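Long-range contact in AlyGC (Glaciecola chathamensis, PDB 5GKD), which probably cleaves alginate by beta-elimination, as a calcium-binding polysaccharide lyase of family PL6: residues 143-149 and 174-180. Sequence-based numbering, arbitrary orientation.
Sequences KRNKGVT and RPILGSN. With PO4 (phosphate ion), chain H.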
loop_
_atom_site.group_PDB
_atom_site.type_symbol
_atom_site.label_atom_id
_atom_site.label_comp_id
_atom_site.label_asym_id
_atom_site.label_seq_id
_atom_site.Cartn_x
_atom_site.Cartn_y
_atom_site.Cartn_z
ATOM N N LYS A 143 -22.103 -3.579 2.136
ATOM C CA LYS A 143 -20.951 -4.110 1.407
ATOM C C LYS A 143 -20.063 -2.964 0.943
ATOM O O LYS A 143 -20.518 -2.082 0.212
ATOM C CB LYS A 143 -21.388 -4.963 0.222
ATOM C CG LYS A 143 -20.225 -5.651 -0.484
ATOM C CD LYS A 143 -20.729 -6.684 -1.493
ATOM C CE LYS A 143 -19.622 -7.679 -1.914
ATOM N NZ LYS A 143 -18.469 -7.089 -2.674
ATOM N N ARG A 144 -18.796 -2.965 1.370
ATOM C CA ARG A 144 -17.917 -1.833 1.111
ATOM C C ARG A 144 -16.898 -2.092 0.015
ATOM O O ARG A 144 -16.246 -1.147 -0.437
ATOM C CB ARG A 144 -17.154 -1.412 2.375
ATOM C CG ARG A 144 -17.762 -1.775 3.690
ATOM C CD ARG A 144 -19.008 -0.989 4.076
ATOM N NE ARG A 144 -18.769 0.367 4.489
ATOM C CZ ARG A 144 -19.447 1.002 5.440
ATOM N NH1 ARG A 144 -20.402 0.405 6.142
ATOM N NH2 ARG A 144 -19.141 2.248 5.691
ATOM N N ASN A 145 -16.745 -3.329 -0.420
ATOM C CA ASN A 145 -15.648 -3.703 -1.290
ATOM C C ASN A 145 -16.163 -4.006 -2.685
ATOM O O ASN A 145 -17.356 -4.186 -2.912
ATOM C CB ASN A 145 -14.916 -4.921 -0.730
ATOM C CG ASN A 145 -15.760 -6.155 -0.763
ATOM O OD1 ASN A 145 -16.915 -6.135 -0.331
ATOM N ND2 ASN A 145 -15.199 -7.248 -1.296
ATOM N N LYS A 146 -15.230 -4.070 -3.618
ATOM C CA LYS A 146 -15.554 -4.374 -4.998
ATOM C C LYS A 146 -16.262 -5.726 -5.132
ATOM O O LYS A 146 -15.985 -6.689 -4.411
ATOM C CB LYS A 146 -14.279 -4.347 -5.834
ATOM C CG LYS A 146 -14.485 -4.741 -7.284
ATOM C CD LYS A 146 -13.579 -4.000 -8.218
ATOM C CE LYS A 146 -13.854 -4.372 -9.663
ATOM N NZ LYS A 146 -13.258 -3.364 -10.586
ATOM N N GLY A 147 -17.182 -5.793 -6.080
ATOM C CA GLY A 147 -17.906 -7.034 -6.284
ATOM C C GLY A 147 -19.375 -6.754 -6.050
ATOM O O GLY A 147 -19.774 -6.105 -5.081
ATOM N N VAL A 148 -20.196 -7.256 -6.974
ATOM C CA VAL A 148 -21.638 -7.116 -6.858
ATOM C C VAL A 148 -22.099 -7.727 -5.531
ATOM O O VAL A 148 -21.473 -8.650 -4.993
ATOM C CB VAL A 148 -22.311 -7.771 -8.080
ATOM C CG1 VAL A 148 -22.099 -9.255 -8.076
ATOM C CG2 VAL A 148 -23.823 -7.431 -8.152
ATOM N N THR A 149 -23.147 -7.148 -4.947
ATOM C CA THR A 149 -23.684 -7.735 -3.724
ATOM C C THR A 149 -24.322 -9.087 -4.020
ATOM O O THR A 149 -24.058 -10.079 -3.333
ATOM C CB THR A 149 -24.684 -6.780 -3.065
ATOM O OG1 THR A 149 -24.052 -5.513 -2.848
ATOM C CG2 THR A 149 -25.175 -7.322 -1.711
ATOM N N ARG A 174 -25.594 0.806 0.522
ATOM C CA ARG A 174 -24.294 0.380 0.029
ATOM C C ARG A 174 -23.538 1.641 -0.348
ATOM O O ARG A 174 -23.973 2.361 -1.254
ATOM C CB ARG A 174 -24.376 -0.551 -1.179
ATOM C CG ARG A 174 -22.988 -0.775 -1.751
ATOM C CD ARG A 174 -22.865 -1.913 -2.718
ATOM N NE ARG A 174 -21.462 -2.043 -3.091
ATOM C CZ ARG A 174 -20.927 -3.087 -3.704
ATOM N NH1 ARG A 174 -21.675 -4.127 -4.039
ATOM N NH2 ARG A 174 -19.627 -3.084 -3.973
ATOM N N PRO A 175 -22.424 1.945 0.295
ATOM C CA PRO A 175 -21.741 3.209 0.014
ATOM C C PRO A 175 -21.041 3.158 -1.336
ATOM O O PRO A 175 -20.890 2.107 -1.963
ATOM C CB PRO A 175 -20.752 3.361 1.175
ATOM C CG PRO A 175 -20.492 1.932 1.625
ATOM C CD PRO A 175 -21.758 1.155 1.340
ATOM N N ILE A 176 -20.653 4.348 -1.794
ATOM C CA ILE A 176 -19.920 4.488 -3.043
ATOM C C ILE A 176 -18.666 3.627 -3.005
ATOM O O ILE A 176 -17.923 3.617 -2.018
ATOM C CB ILE A 176 -19.575 5.967 -3.274
ATOM C CG1 ILE A 176 -20.853 6.799 -3.428
ATOM C CG2 ILE A 176 -18.648 6.131 -4.470
ATOM C CD1 ILE A 176 -20.631 8.306 -3.279
ATOM N N LEU A 177 -18.424 2.897 -4.087
ATOM C CA LEU A 177 -17.239 2.055 -4.166
ATOM C C LEU A 177 -16.016 2.870 -4.554
ATOM O O LEU A 177 -14.944 2.717 -3.962
ATOM C CB LEU A 177 -17.465 0.943 -5.187
ATOM C CG LEU A 177 -16.672 -0.364 -5.181
ATOM C CD1 LEU A 177 -16.398 -0.853 -6.601
ATOM C CD2 LEU A 177 -15.433 -0.366 -4.339
ATOM N N GLY A 178 -16.153 3.718 -5.560
ATOM C CA GLY A 178 -15.019 4.425 -6.105
ATOM C C GLY A 178 -14.435 3.816 -7.356
ATOM O O GLY A 178 -13.294 4.138 -7.705
ATOM N N SER A 179 -15.172 2.951 -8.030
ATOM C CA SER A 179 -14.797 2.365 -9.309
ATOM C C SER A 179 -15.997 1.588 -9.820
ATOM O O SER A 179 -17.041 1.520 -9.162
ATOM C CB SER A 179 -13.579 1.450 -9.200
ATOM O OG SER A 179 -13.956 0.136 -8.859
ATOM N N ASN A 180 -15.837 0.984 -10.988
ATOM C CA ASN A 180 -16.802 0.003 -11.448
ATOM C C ASN A 180 -16.807 -1.215 -10.521
ATOM O O ASN A 180 -15.863 -1.470 -9.778
ATOM C CB ASN A 180 -16.497 -0.419 -12.884
ATOM C CG ASN A 180 -17.713 -1.018 -13.593
ATOM O OD1 ASN A 180 -17.588 -1.627 -14.651
ATOM N ND2 ASN A 180 -18.879 -0.834 -13.020
HETATM P P PO4 H . -20.631 -3.079 -16.687
HETATM O O1 PO4 H . -22.100 -3.372 -16.543
HETATM O O2 PO4 H . -20.102 -2.882 -15.321
HETATM O O3 PO4 H . -20.433 -1.814 -17.564
HETATM O O4 PO4 H . -19.993 -4.349 -17.198
HETATM O O HOH W 1 -19.575 -0.319 -1.948
HETATM O O HOH W 2 -17.157 1.705 -0.013
HETATM O O HOH W 3 -11.584 -1.554 -10.201
#
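Arg174 is plugged into the bend of residues 143-149 in a buried, mainly polar contact between two loops on successive turns of the N-terminal parallel beta-helix, one following strand 134-141, the other strand 170-171. With CG anti to the backbone N (chi1 172°) and the chain extended as far as NE, its guanidinium meets Gly147 O end-on: NH1 donates at 2.9 Å and NH2 at 3.2 Å, the oxygen lying in the guanidinium plane. NH1 also donates to Thr149 OG1 (3.0 Å), which is tilted from that plane. Lys143 runs alongside, its CG over one guanidinium face; the chain then bends at its end, and NZ reaches Gly147 O (2.9 Å) from above the carbonyl plane. The two cations thus share one acceptor, Lys143 NZ lying 4.4 Å from Arg174 NH2, and Asp123, salt-bridged to Lys143 NZ, probably offsets that lysine's charge. Water 1 accepts from Arg174 NE (2.8 Å) and donates to Lys143 O and Pro175 O. A leucine in place of Arg174 would probably strip Gly147 O of two of its three donors and leave Thr149 OG1 and water 1 without theirs from this side chain. Next to Arg174, Pro175 CG lies over a face of the Arg144 guanidinium, whose NH1 is hydrogen-bonded to Asn113 OD1; farther along, Leu177 CD2 packs on Lys146 N (3.8 Å). At the far end of segment 174-180, Asn180 joins Glu183, Glu212 and Glu214 in binding calcium: inter-strand loops of a pectate-lyase-like parallel beta-helix, one supplying a metal ligand.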